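OmpT protein (PDB 6EHD) probably serves as a non-specific diffusion porin, a beta barrel of the Vibrio cholerae outer membrane through which small solutes pass. Local coordinates at residues A[51-56]-A[79-84]; A[57-60]-A[66-69]; A[168-173]-A[220-225]; A[274-277]-A[281-284]. The protein carries 1 engineered substitution. All coordinates share one frame; numbering follows the deposited sequence.

Interaction 1: A[51-56]-A[79-84]; sequences ALQGKV and FGKFSF
With CG anti to the backbone N in both residues (chi1 175° in Gln53, 180° in Lys81) and the chains extended beyond it, Gln53 and Lys81 each reach out at full length and their side chains cross at about a right angle. The ends meet where Lys81 NZ gives a hydrogen bond to Gln53 OE1 at 2.8 Å. The ammonium group does not approach along the amide plane. It sits above the carbonyl, 54° out of that plane, so neither lone pair of the oxygen is aimed at it. Behind NZ, Lys81 CE also comes within 3.4 Å of Gln53 OE1.

A water completes the arrangement. It donates to Gln53 OE1 at 2.7 Å and is hydrogen-bonded to Ser83 OG at 2.8 Å, which ties the serine two residues beyond Lys81 to the same amide oxygen. Two donors thus converge on OE1, while the other end of the amide is held by a hydrogen bond from NE2 to Asp41 OD1; the flip of the amide is thereby settled and its rotation restrained.

The backbones themselves stay well apart, 8.7 Å from Gln53 CA to Ser83 CA, because strand 67-77 runs between them. Gln53 pairs through its backbone with Gly74 of that strand, and Asp41 belongs to strand 30-47 on the far flank of strand 50-59. The polar bridge therefore passes over strand 67-77 of the antiparallel barrel wall to join 50-59 to 80-84, and Asp41 extends it to 30-47 on the other flank.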
loop_
_atom_site.group_PDB
_atom_site.type_symbol
_atom_site.label_atom_id
_atom_site.label_comp_id
_atom_site.label_asym_id
_atom_site.label_seq_id
_atom_site.Cartn_x
_atom_site.Cartn_y
_atom_site.Cartn_z
ATOM N N ALA A 51 -19.758 -9.254 -17.427
ATOM C CA ALA A 51 -18.903 -10.361 -16.931
ATOM C C ALA A 51 -18.917 -10.448 -15.399
ATOM O O ALA A 51 -19.170 -9.471 -14.724
ATOM C CB ALA A 51 -17.482 -10.222 -17.506
ATOM N N LEU A 52 -18.689 -11.637 -14.842
ATOM C CA LEU A 52 -18.722 -11.904 -13.420
ATOM C C LEU A 52 -17.312 -12.463 -12.960
ATOM O O LEU A 52 -16.619 -13.122 -13.747
ATOM C CB LEU A 52 -19.734 -13.025 -13.099
ATOM C CG LEU A 52 -21.173 -12.751 -13.582
ATOM C CD1 LEU A 52 -22.067 -13.994 -13.447
ATOM C CD2 LEU A 52 -21.753 -11.600 -12.796
ATOM N N GLN A 53 -16.979 -12.197 -11.727
ATOM C CA GLN A 53 -15.725 -12.606 -11.103
ATOM C C GLN A 53 -15.980 -13.064 -9.697
ATOM O O GLN A 53 -16.729 -12.463 -8.924
ATOM C CB GLN A 53 -14.677 -11.438 -11.110
ATOM C CG GLN A 53 -13.374 -11.786 -10.360
ATOM C CD GLN A 53 -12.438 -10.564 -10.124
ATOM O OE1 GLN A 53 -12.906 -9.393 -10.006
ATOM N NE2 GLN A 53 -11.097 -10.838 -10.075
ATOM N N GLY A 54 -15.320 -14.163 -9.323
ATOM C CA GLY A 54 -15.292 -14.588 -7.923
ATOM C C GLY A 54 -13.788 -14.906 -7.562
ATOM O O GLY A 54 -13.187 -15.691 -8.210
ATOM N N LYS A 55 -13.249 -14.272 -6.539
ATOM C CA LYS A 55 -11.783 -14.417 -6.168
ATOM C C LYS A 55 -11.632 -14.605 -4.681
ATOM O O LYS A 55 -12.257 -13.888 -3.885
ATOM C CB LYS A 55 -11.023 -13.166 -6.689
ATOM C CG LYS A 55 -9.512 -13.180 -6.460
ATOM C CD LYS A 55 -8.823 -11.978 -7.199
ATOM C CE LYS A 55 -7.331 -11.881 -6.872
ATOM N NZ LYS A 55 -6.696 -10.821 -7.691
ATOM N N VAL A 56 -10.718 -15.502 -4.229
ATOM C CA VAL A 56 -10.441 -15.595 -2.857
ATOM C C VAL A 56 -8.897 -15.872 -2.732
ATOM O O VAL A 56 -8.361 -16.534 -3.576
ATOM C CB VAL A 56 -11.285 -16.725 -2.199
ATOM C CG1 VAL A 56 -11.025 -18.046 -2.843
ATOM C CG2 VAL A 56 -11.070 -16.761 -0.700
ATOM N N PHE A 79 -20.853 0.461 -17.803
ATOM C CA PHE A 79 -20.779 1.653 -17.001
ATOM C C PHE A 79 -19.764 1.522 -15.825
ATOM O O PHE A 79 -19.781 2.343 -14.894
ATOM C CB PHE A 79 -22.145 2.172 -16.521
ATOM C CG PHE A 79 -23.100 1.139 -15.998
ATOM C CD1 PHE A 79 -23.912 0.399 -16.885
ATOM C CD2 PHE A 79 -23.315 0.990 -14.607
ATOM C CE1 PHE A 79 -24.844 -0.525 -16.392
ATOM C CE2 PHE A 79 -24.260 0.066 -14.111
ATOM C CZ PHE A 79 -25.020 -0.687 -15.010
ATOM N N GLY A 80 -18.880 0.542 -15.928
ATOM C CA GLY A 80 -17.815 0.328 -14.916
ATOM C C GLY A 80 -17.859 -1.060 -14.269
ATOM O O GLY A 80 -18.854 -1.826 -14.478
ATOM N N LYS A 81 -16.866 -1.344 -13.412
ATOM C CA LYS A 81 -16.808 -2.583 -12.655
ATOM C C LYS A 81 -17.074 -2.291 -11.209
ATOM O O LYS A 81 -16.442 -1.387 -10.623
ATOM C CB LYS A 81 -15.438 -3.299 -12.873
ATOM C CG LYS A 81 -15.314 -4.622 -12.100
ATOM C CD LYS A 81 -13.959 -5.291 -12.322
ATOM C CE LYS A 81 -14.047 -6.717 -11.763
ATOM N NZ LYS A 81 -12.800 -7.450 -12.079
ATOM N N PHE A 82 -17.912 -3.119 -10.575
ATOM C CA PHE A 82 -18.269 -3.020 -9.186
ATOM C C PHE A 82 -17.811 -4.278 -8.449
ATOM O O PHE A 82 -18.221 -5.408 -8.841
ATOM C CB PHE A 82 -19.778 -2.875 -8.979
ATOM C CG PHE A 82 -20.387 -1.671 -9.694
ATOM C CD1 PHE A 82 -20.666 -1.696 -11.026
ATOM C CD2 PHE A 82 -20.620 -0.533 -9.005
ATOM C CE1 PHE A 82 -21.210 -0.541 -11.664
ATOM C CE2 PHE A 82 -21.159 0.613 -9.628
ATOM C CZ PHE A 82 -21.432 0.591 -10.945
ATOM N N SER A 83 -17.026 -4.098 -7.368
ATOM C CA SER A 83 -16.440 -5.242 -6.601
ATOM C C SER A 83 -16.813 -5.151 -5.151
ATOM O O SER A 83 -16.657 -4.090 -4.468
ATOM C CB SER A 83 -14.856 -5.283 -6.798
ATOM O OG SER A 83 -14.531 -5.536 -8.161
ATOM N N PHE A 84 -17.310 -6.275 -4.604
ATOM C CA PHE A 84 -17.813 -6.343 -3.205
ATOM C C PHE A 84 -17.062 -7.356 -2.368
ATOM O O PHE A 84 -16.829 -8.507 -2.830
ATOM C CB PHE A 84 -19.379 -6.806 -3.220
ATOM C CG PHE A 84 -20.288 -5.942 -4.103
ATOM C CD1 PHE A 84 -20.365 -6.146 -5.461
ATOM C CD2 PHE A 84 -21.072 -4.964 -3.549
ATOM C CE1 PHE A 84 -21.143 -5.334 -6.254
ATOM C CE2 PHE A 84 -21.880 -4.135 -4.346
ATOM C CZ PHE A 84 -21.888 -4.302 -5.687
HETATM O O HOH W 1 -12.268 -7.139 -8.639
#

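Interaction 2: A[57-60]-A[66-69]; sequences EFAL and MYVR
Glu57 and Arg69 form a buried salt bridge in which Arg69 NE donates to Glu57 OE1 at 2.9 Å, almost perfectly straight. The acid stretches out with CG anti to its backbone N. The arginine instead folds at its third torsion (chi3 61°), turning the NE edge of the guanidinium to the carboxylate. The two planes end up only 8° apart, and OE1 uses its anti lone pair, the one away from OE2. Water 2 closes a ring beside this bond, donating to Glu57 OE1 at 2.6 Å and accepting from Arg69 NH1. Both groups are held further out as well: Tyr14 OH bonds Glu57 OE2, and Asp303 makes a salt bridge with Arg69 NH2, so the planar pair has little freedom to rotate.

The strands here close a beta hairpin of the barrel wall, 50-59 with 67-77, with Phe58 and Val68 as an antiparallel non-hydrogen-bonded pair. Arg69 N donates to Glu57 O at 2.6 Å and Ala59 N to Tyr67 O at 3.1 Å, while the chain turns a corner at Arg69. Ala59 O and Tyr67 N are buried with no partner in the model.

On the face carrying Phe58 and Val68, the phenylalanine CG lies beside its backbone N (chi1 -59°), and the ring meets Val68 CG2 through CE1 at 4.0 Å. Met66 approaches it obliquely, CE coming 4.0 Å from Phe58 CD1, although this methionine is poorly ordered. Its SD lies 4.0 Å from Leu60 CD2, the two side chains lying side by side and pointing the same way.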
loop_
_atom_site.group_PDB
_atom_site.type_symbol
_atom_site.label_atom_id
_atom_site.label_comp_id
_atom_site.label_asym_id
_atom_site.label_seq_id
_atom_site.Cartn_x
_atom_site.Cartn_y
_atom_site.Cartn_z
ATOM N N GLU A 57 -8.289 -15.238 -1.759
ATOM C CA GLU A 57 -6.820 -15.309 -1.537
ATOM C C GLU A 57 -6.576 -15.575 -0.106
ATOM O O GLU A 57 -7.117 -14.857 0.779
ATOM C CB GLU A 57 -6.183 -13.962 -1.926
ATOM C CG GLU A 57 -4.589 -14.001 -1.936
ATOM C CD GLU A 57 -3.955 -12.676 -2.515
ATOM O OE1 GLU A 57 -3.391 -11.908 -1.725
ATOM O OE2 GLU A 57 -4.067 -12.492 -3.752
ATOM N N PHE A 58 -5.702 -16.546 0.181
ATOM C CA PHE A 58 -5.353 -16.911 1.544
ATOM C C PHE A 58 -3.811 -16.665 1.837
ATOM O O PHE A 58 -2.983 -16.694 0.925
ATOM C CB PHE A 58 -5.535 -18.429 1.715
ATOM C CG PHE A 58 -6.950 -18.920 1.449
ATOM C CD1 PHE A 58 -7.894 -18.947 2.485
ATOM C CD2 PHE A 58 -7.307 -19.377 0.187
ATOM C CE1 PHE A 58 -9.196 -19.419 2.256
ATOM C CE2 PHE A 58 -8.633 -19.853 -0.047
ATOM C CZ PHE A 58 -9.551 -19.849 1.001
ATOM N N ALA A 59 -3.486 -16.399 3.077
ATOM C CA ALA A 59 -2.094 -16.241 3.501
ATOM C C ALA A 59 -1.614 -17.592 3.805
ATOM O O ALA A 59 -2.373 -18.451 4.306
ATOM C CB ALA A 59 -1.961 -15.437 4.710
ATOM N N LEU A 60 -0.311 -17.756 3.572
ATOM C CA LEU A 60 0.340 -19.043 3.740
ATOM C C LEU A 60 1.244 -18.924 4.960
ATOM O O LEU A 60 2.421 -18.519 4.848
ATOM C CB LEU A 60 1.064 -19.470 2.449
ATOM C CG LEU A 60 0.231 -19.995 1.301
ATOM C CD1 LEU A 60 1.143 -20.584 0.242
ATOM C CD2 LEU A 60 -0.733 -21.078 1.781
ATOM N N MET A 66 -3.819 -20.622 8.640
ATOM C CA MET A 66 -4.309 -20.011 7.367
ATOM C C MET A 66 -5.543 -19.100 7.566
ATOM O O MET A 66 -6.409 -19.374 8.415
ATOM C CB MET A 66 -4.638 -21.073 6.305
ATOM C CG MET A 66 -3.452 -21.534 5.467
ATOM S SD MET A 66 -3.864 -22.363 3.901
ATOM C CE MET A 66 -5.629 -22.100 3.638
ATOM N N TYR A 67 -5.610 -18.018 6.788
ATOM C CA TYR A 67 -6.625 -16.999 6.989
ATOM C C TYR A 67 -6.881 -16.302 5.631
ATOM O O TYR A 67 -6.044 -16.342 4.738
ATOM C CB TYR A 67 -6.236 -15.981 8.085
ATOM C CG TYR A 67 -5.249 -14.879 7.648
ATOM C CD1 TYR A 67 -3.865 -15.078 7.747
ATOM C CD2 TYR A 67 -5.702 -13.648 7.124
ATOM C CE1 TYR A 67 -2.963 -14.085 7.339
ATOM C CE2 TYR A 67 -4.816 -12.648 6.705
ATOM C CZ TYR A 67 -3.439 -12.867 6.822
ATOM O OH TYR A 67 -2.496 -11.911 6.421
ATOM N N VAL A 68 -8.032 -15.659 5.514
ATOM C CA VAL A 68 -8.493 -15.046 4.247
ATOM C C VAL A 68 -7.913 -13.643 4.086
ATOM O O VAL A 68 -8.091 -12.775 4.980
ATOM C CB VAL A 68 -10.041 -14.924 4.248
ATOM C CG1 VAL A 68 -10.490 -14.253 2.942
ATOM C CG2 VAL A 68 -10.633 -16.332 4.336
ATOM N N ARG A 69 -7.189 -13.402 2.985
ATOM C CA ARG A 69 -6.609 -12.035 2.753
ATOM C C ARG A 69 -7.599 -11.129 2.010
ATOM O O ARG A 69 -7.750 -9.940 2.352
ATOM C CB ARG A 69 -5.265 -12.095 1.928
ATOM C CG ARG A 69 -4.059 -12.413 2.828
ATOM C CD ARG A 69 -2.836 -12.786 1.947
ATOM N NE ARG A 69 -2.364 -11.755 1.018
ATOM C CZ ARG A 69 -1.530 -10.762 1.310
ATOM N NH1 ARG A 69 -1.150 -9.941 0.358
ATOM N NH2 ARG A 69 -1.084 -10.562 2.521
HETATM O O HOH W 2 -2.796 -9.379 -2.185
#

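Interaction 3: A[168-173]-A[220-225]; sequences QNRDKA and DVENNP
Charge is what joins Arg170 and Glu222, and it does so loosely. Arg170 NH2 lies 3.9 Å from Glu222 OE2, a long salt bridge without a hydrogen bond: the oxygen stands well out of the guanidinium plane, no N-H points at it, and the two flat groups are tilted 31° against each other. The firmer ionic partner of the same NH2 is Asp191 of strand 184-205, the strand that lies between the two segments, so Glu222 acts as a second, more distant negative charge. The arginine reaches across with its chain extended from CG to NE, whereas Glu222 bends at chi2 (62°), which sets its carboxylate beside the NH2 end of the guanidinium.

Van der Waals contact is slight across the pair, with Glu222 CG 4.0 Å from Arg170 NH2. Within segment 168-173, Lys172 CE sits 4.0 Å above the guanidinium plane of Arg170, over its centre, and packs one face of the group. Lys172 NZ reaches on to a hydrogen bond with Asn143 OD1.

Hydrogen bonding acts within segment 168-173, with none across to 220-225. Asp171 OD1 accepts from Ala173 N at 2.9 Å, an Asx turn at the corner between strand 160-171 and strand 174-181. Asp171 OD2 is bonded to Gln146 NE2, which pins the other carboxylate oxygen.

The contact is a surface ion pair reaching over strand 184-205 between next-but-one strands of the antiparallel porin barrel, where 160-171 turns into the hairpin 174-181/184-205 and the turn after 208-221 begins, probably at the extracellular end, opposite the short periplasmic turns of porins.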
loop_
_atom_site.group_PDB
_atom_site.type_symbol
_atom_site.label_atom_id
_atom_site.label_comp_id
_atom_site.label_asym_id
_atom_site.label_seq_id
_atom_site.Cartn_x
_atom_site.Cartn_y
_atom_site.Cartn_z
ATOM N N GLN A 168 -11.168 10.023 3.037
ATOM C CA GLN A 168 -11.318 10.109 4.467
ATOM C C GLN A 168 -11.583 8.793 5.138
ATOM O O GLN A 168 -12.385 7.996 4.629
ATOM C CB GLN A 168 -12.479 11.164 4.797
ATOM C CG GLN A 168 -12.432 11.526 6.271
ATOM C CD GLN A 168 -13.417 12.663 6.575
ATOM O OE1 GLN A 168 -13.066 13.894 6.571
ATOM N NE2 GLN A 168 -14.643 12.278 6.697
ATOM N N ASN A 169 -10.886 8.527 6.251
ATOM C CA ASN A 169 -10.910 7.241 6.966
ATOM C C ASN A 169 -11.077 7.575 8.476
ATOM O O ASN A 169 -10.322 8.384 9.009
ATOM C CB ASN A 169 -9.624 6.450 6.699
ATOM C CG ASN A 169 -9.508 5.105 7.400
ATOM O OD1 ASN A 169 -8.370 4.725 7.703
ATOM N ND2 ASN A 169 -10.641 4.293 7.573
ATOM N N ARG A 170 -12.126 7.030 9.109
ATOM C CA ARG A 170 -12.419 7.327 10.557
ATOM C C ARG A 170 -12.469 6.074 11.366
ATOM O O ARG A 170 -13.123 5.109 10.956
ATOM C CB ARG A 170 -13.775 8.069 10.722
ATOM C CG ARG A 170 -14.014 8.573 12.163
ATOM C CD ARG A 170 -15.178 9.576 12.225
ATOM N NE ARG A 170 -15.546 9.860 13.623
ATOM C CZ ARG A 170 -16.639 10.544 13.981
ATOM N NH1 ARG A 170 -17.498 11.019 13.063
ATOM N NH2 ARG A 170 -16.881 10.759 15.270
ATOM N N ASP A 171 -11.788 6.068 12.513
ATOM C CA ASP A 171 -11.847 4.958 13.445
ATOM C C ASP A 171 -12.252 5.527 14.842
ATOM O O ASP A 171 -11.477 6.268 15.470
ATOM C CB ASP A 171 -10.526 4.247 13.588
ATOM C CG ASP A 171 -10.649 2.940 14.445
ATOM O OD1 ASP A 171 -11.345 2.931 15.470
ATOM O OD2 ASP A 171 -10.079 1.916 14.081
ATOM N N LYS A 172 -13.438 5.147 15.301
ATOM C CA LYS A 172 -14.016 5.741 16.530
ATOM C C LYS A 172 -13.395 5.208 17.813
ATOM O O LYS A 172 -13.609 5.796 18.854
ATOM C CB LYS A 172 -15.542 5.550 16.539
ATOM C CG LYS A 172 -16.266 6.482 15.584
ATOM C CD LYS A 172 -17.717 6.043 15.384
ATOM C CE LYS A 172 -18.440 6.982 14.457
ATOM N NZ LYS A 172 -19.912 6.721 14.434
ATOM N N ALA A 173 -12.603 4.143 17.736
ATOM C CA ALA A 173 -11.892 3.620 18.890
ATOM C C ALA A 173 -10.503 3.142 18.536
ATOM O O ALA A 173 -10.152 1.974 18.716
ATOM C CB ALA A 173 -12.696 2.477 19.518
ATOM N N ASP A 220 -7.338 14.492 12.859
ATOM C CA ASP A 220 -8.071 15.181 13.978
ATOM C C ASP A 220 -8.804 14.224 14.898
ATOM O O ASP A 220 -9.249 13.124 14.487
ATOM C CB ASP A 220 -8.931 16.402 13.596
ATOM C CG ASP A 220 -9.622 16.259 12.310
ATOM O OD1 ASP A 220 -10.464 15.353 12.234
ATOM O OD2 ASP A 220 -9.345 17.068 11.383
ATOM N N VAL A 221 -8.873 14.647 16.171
ATOM C CA VAL A 221 -9.412 13.837 17.260
ATOM C C VAL A 221 -10.779 14.427 17.622
ATOM O O VAL A 221 -10.876 15.633 17.880
ATOM C CB VAL A 221 -8.430 13.790 18.456
ATOM C CG1 VAL A 221 -8.909 12.816 19.524
ATOM C CG2 VAL A 221 -7.056 13.352 17.972
ATOM N N GLU A 222 -11.822 13.601 17.605
ATOM C CA GLU A 222 -13.229 14.064 17.811
ATOM C C GLU A 222 -13.563 15.017 19.013
ATOM O O GLU A 222 -14.323 15.994 18.828
ATOM C CB GLU A 222 -14.175 12.857 17.836
ATOM C CG GLU A 222 -15.632 13.115 18.227
ATOM C CD GLU A 222 -16.400 14.042 17.298
ATOM O OE1 GLU A 222 -17.559 14.388 17.644
ATOM O OE2 GLU A 222 -15.881 14.422 16.229
ATOM N N ASN A 223 -13.070 14.747 20.221
ATOM C CA ASN A 223 -13.475 15.624 21.400
ATOM C C ASN A 223 -12.247 16.234 22.039
ATOM O O ASN A 223 -11.992 16.054 23.232
ATOM C CB ASN A 223 -14.304 14.849 22.456
ATOM C CG ASN A 223 -15.797 15.030 22.284
ATOM O OD1 ASN A 223 -16.515 14.064 22.035
ATOM N ND2 ASN A 223 -16.278 16.272 22.430
ATOM N N ASN A 224 -11.470 16.937 21.219
ATOM C CA ASN A 224 -10.098 17.280 21.579
ATOM C C ASN A 224 -9.686 18.390 20.648
ATOM O O ASN A 224 -10.093 18.402 19.479
ATOM C CB ASN A 224 -9.242 16.041 21.409
ATOM C CG ASN A 224 -7.942 16.098 22.154
ATOM O OD1 ASN A 224 -7.090 16.946 21.891
ATOM N ND2 ASN A 224 -7.748 15.131 23.053
ATOM N N PRO A 225 -8.925 19.365 21.156
ATOM C CA PRO A 225 -8.430 20.389 20.223
ATOM C C PRO A 225 -7.228 19.916 19.296
ATOM O O PRO A 225 -6.861 20.632 18.397
ATOM C CB PRO A 225 -7.996 21.526 21.171
ATOM C CG PRO A 225 -7.646 20.848 22.463
ATOM C CD PRO A 225 -8.544 19.652 22.564
#

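Interaction 4: A[274-277]-A[281-284]; sequences EYKF and ARVY
Arg282 runs alongside its non-hydrogen-bonded partner Lys276. Its CB rests 3.5 Å from Tyr275 O and 4.1 Å from Lys276 CA. With CG wedged between backbone N and carbonyl carbon (chi1 70°), the chain runs on extended through CD and then bends at chi3 (67°), which presents one face of the guanidinium to Lys276 CE. There CZ is 4.0 Å from Lys276 CE, which lies toward the rim of that face. NH2 has that same CE at 3.8 Å and, as a like charge, Lys276 NZ close by.

The two residues sit in an antiparallel hairpin, strands 263-276 and 281-291, joined by one of the short turns that porin barrels carry on the periplasmic side. Tyr275 and Val283 form a hydrogen-bonded pair, each N donating to the other's O at 2.9 Å.

At the tip, Arg282 NH1 faces Glu274 OE1 at a long 4.0 Å, the oxygen well out of the guanidinium plane; Tyr101 OH hydrogen-bonds to both and mediates between them. On the other face of the hairpin, Val283 CG2 touches Phe277 CE2 at 4.0 Å, and Tyr275 CE2 lies above the centre of the Phe277 ring.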
loop_
_atom_site.group_PDB
_atom_site.type_symbol
_atom_site.label_atom_id
_atom_site.label_comp_id
_atom_site.label_asym_id
_atom_site.label_seq_id
_atom_site.Cartn_x
_atom_site.Cartn_y
_atom_site.Cartn_z
ATOM N N GLU A 274 17.236 -5.521 -8.354
ATOM C CA GLU A 274 16.314 -6.650 -8.666
ATOM C C GLU A 274 16.896 -7.488 -9.760
ATOM O O GLU A 274 17.263 -6.977 -10.852
ATOM C CB GLU A 274 14.934 -6.089 -9.114
ATOM C CG GLU A 274 13.873 -7.144 -9.642
ATOM C CD GLU A 274 12.791 -6.377 -10.445
ATOM O OE1 GLU A 274 11.854 -5.813 -9.815
ATOM O OE2 GLU A 274 12.974 -6.150 -11.660
ATOM N N TYR A 275 16.810 -8.835 -9.629
ATOM C CA TYR A 275 17.324 -9.717 -10.688
ATOM C C TYR A 275 16.283 -10.795 -10.929
ATOM O O TYR A 275 15.908 -11.505 -9.985
ATOM C CB TYR A 275 18.680 -10.399 -10.295
ATOM C CG TYR A 275 19.197 -11.355 -11.313
ATOM C CD1 TYR A 275 19.992 -10.911 -12.387
ATOM C CD2 TYR A 275 18.953 -12.739 -11.222
ATOM C CE1 TYR A 275 20.491 -11.750 -13.356
ATOM C CE2 TYR A 275 19.439 -13.586 -12.229
ATOM C CZ TYR A 275 20.236 -13.129 -13.248
ATOM O OH TYR A 275 20.709 -13.943 -14.283
ATOM N N LYS A 276 15.889 -10.933 -12.186
ATOM C CA LYS A 276 14.821 -11.957 -12.587
ATOM C C LYS A 276 15.462 -13.211 -13.184
ATOM O O LYS A 276 16.160 -13.145 -14.192
ATOM C CB LYS A 276 13.857 -11.309 -13.596
ATOM C CG LYS A 276 12.963 -10.264 -12.917
ATOM C CD LYS A 276 11.979 -9.646 -13.959
ATOM C CE LYS A 276 11.080 -8.596 -13.357
ATOM N NZ LYS A 276 9.985 -8.210 -14.292
ATOM N N PHE A 277 15.420 -14.318 -12.453
ATOM C CA PHE A 277 15.843 -15.602 -13.053
ATOM C C PHE A 277 14.917 -16.012 -14.217
ATOM O O PHE A 277 15.391 -16.521 -15.254
ATOM C CB PHE A 277 15.948 -16.709 -12.012
ATOM C CG PHE A 277 17.176 -16.611 -11.123
ATOM C CD1 PHE A 277 18.329 -17.329 -11.474
ATOM C CD2 PHE A 277 17.179 -15.924 -9.912
ATOM C CE1 PHE A 277 19.469 -17.232 -10.745
ATOM C CE2 PHE A 277 18.331 -15.887 -9.130
ATOM C CZ PHE A 277 19.466 -16.560 -9.528
ATOM N N ALA A 281 10.575 -16.558 -11.160
ATOM C CA ALA A 281 11.548 -16.462 -10.049
ATOM C C ALA A 281 12.346 -15.123 -10.101
ATOM O O ALA A 281 12.857 -14.763 -11.179
ATOM C CB ALA A 281 12.537 -17.601 -10.068
ATOM N N ARG A 282 12.449 -14.478 -8.921
ATOM C CA ARG A 282 13.347 -13.326 -8.798
ATOM C C ARG A 282 13.921 -13.180 -7.422
ATOM O O ARG A 282 13.425 -13.736 -6.478
ATOM C CB ARG A 282 12.562 -12.043 -9.122
ATOM C CG ARG A 282 11.542 -11.645 -8.101
ATOM C CD ARG A 282 10.776 -10.330 -8.486
ATOM N NE ARG A 282 9.933 -10.499 -9.670
ATOM C CZ ARG A 282 9.023 -9.563 -10.051
ATOM N NH1 ARG A 282 8.889 -8.395 -9.370
ATOM N NH2 ARG A 282 8.216 -9.803 -11.106
ATOM N N VAL A 283 15.008 -12.387 -7.347
ATOM C CA VAL A 283 15.683 -12.062 -6.083
ATOM C C VAL A 283 15.978 -10.542 -6.052
ATOM O O VAL A 283 15.960 -9.866 -7.079
ATOM C CB VAL A 283 17.034 -12.836 -5.879
ATOM C CG1 VAL A 283 16.708 -14.361 -5.794
ATOM C CG2 VAL A 283 18.003 -12.547 -6.971
ATOM N N TYR A 284 16.218 -10.076 -4.852
ATOM C CA TYR A 284 16.492 -8.638 -4.676
ATOM C C TYR A 284 17.286 -8.361 -3.377
ATOM O O TYR A 284 17.212 -9.127 -2.388
ATOM C CB TYR A 284 15.129 -7.846 -4.620
ATOM C CG TYR A 284 13.982 -8.542 -3.943
ATOM C CD1 TYR A 284 13.171 -9.433 -4.630
ATOM C CD2 TYR A 284 13.746 -8.388 -2.612
ATOM C CE1 TYR A 284 12.157 -10.150 -4.019
ATOM C CE2 TYR A 284 12.673 -9.056 -1.982
ATOM C CZ TYR A 284 11.908 -10.000 -2.685
ATOM O OH TYR A 284 10.857 -10.655 -2.019
#

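How the interactions relate
All four contacts belong to the wall of one antiparallel barrel. Interactions 1 and 2 share strand 50-59 and lie 20 Å apart between centres: the first bridges over strand 67-77, the second pairs directly with it. Interactions 3 and 4 lie on opposite sides of the chain's centre, about 43 Å apart between centres, one beside the turn after strand 208-221 and the other at a short turn. Interaction 2 comes nearest the calcium-binding residues known for this protein, with the side chain of Leu60 about 4 Å from that of Trp325; no calcium is bound in this chain. The side chain of its Arg69 is also about 4 Å from a bound MES, probably from the crystallisation liquor.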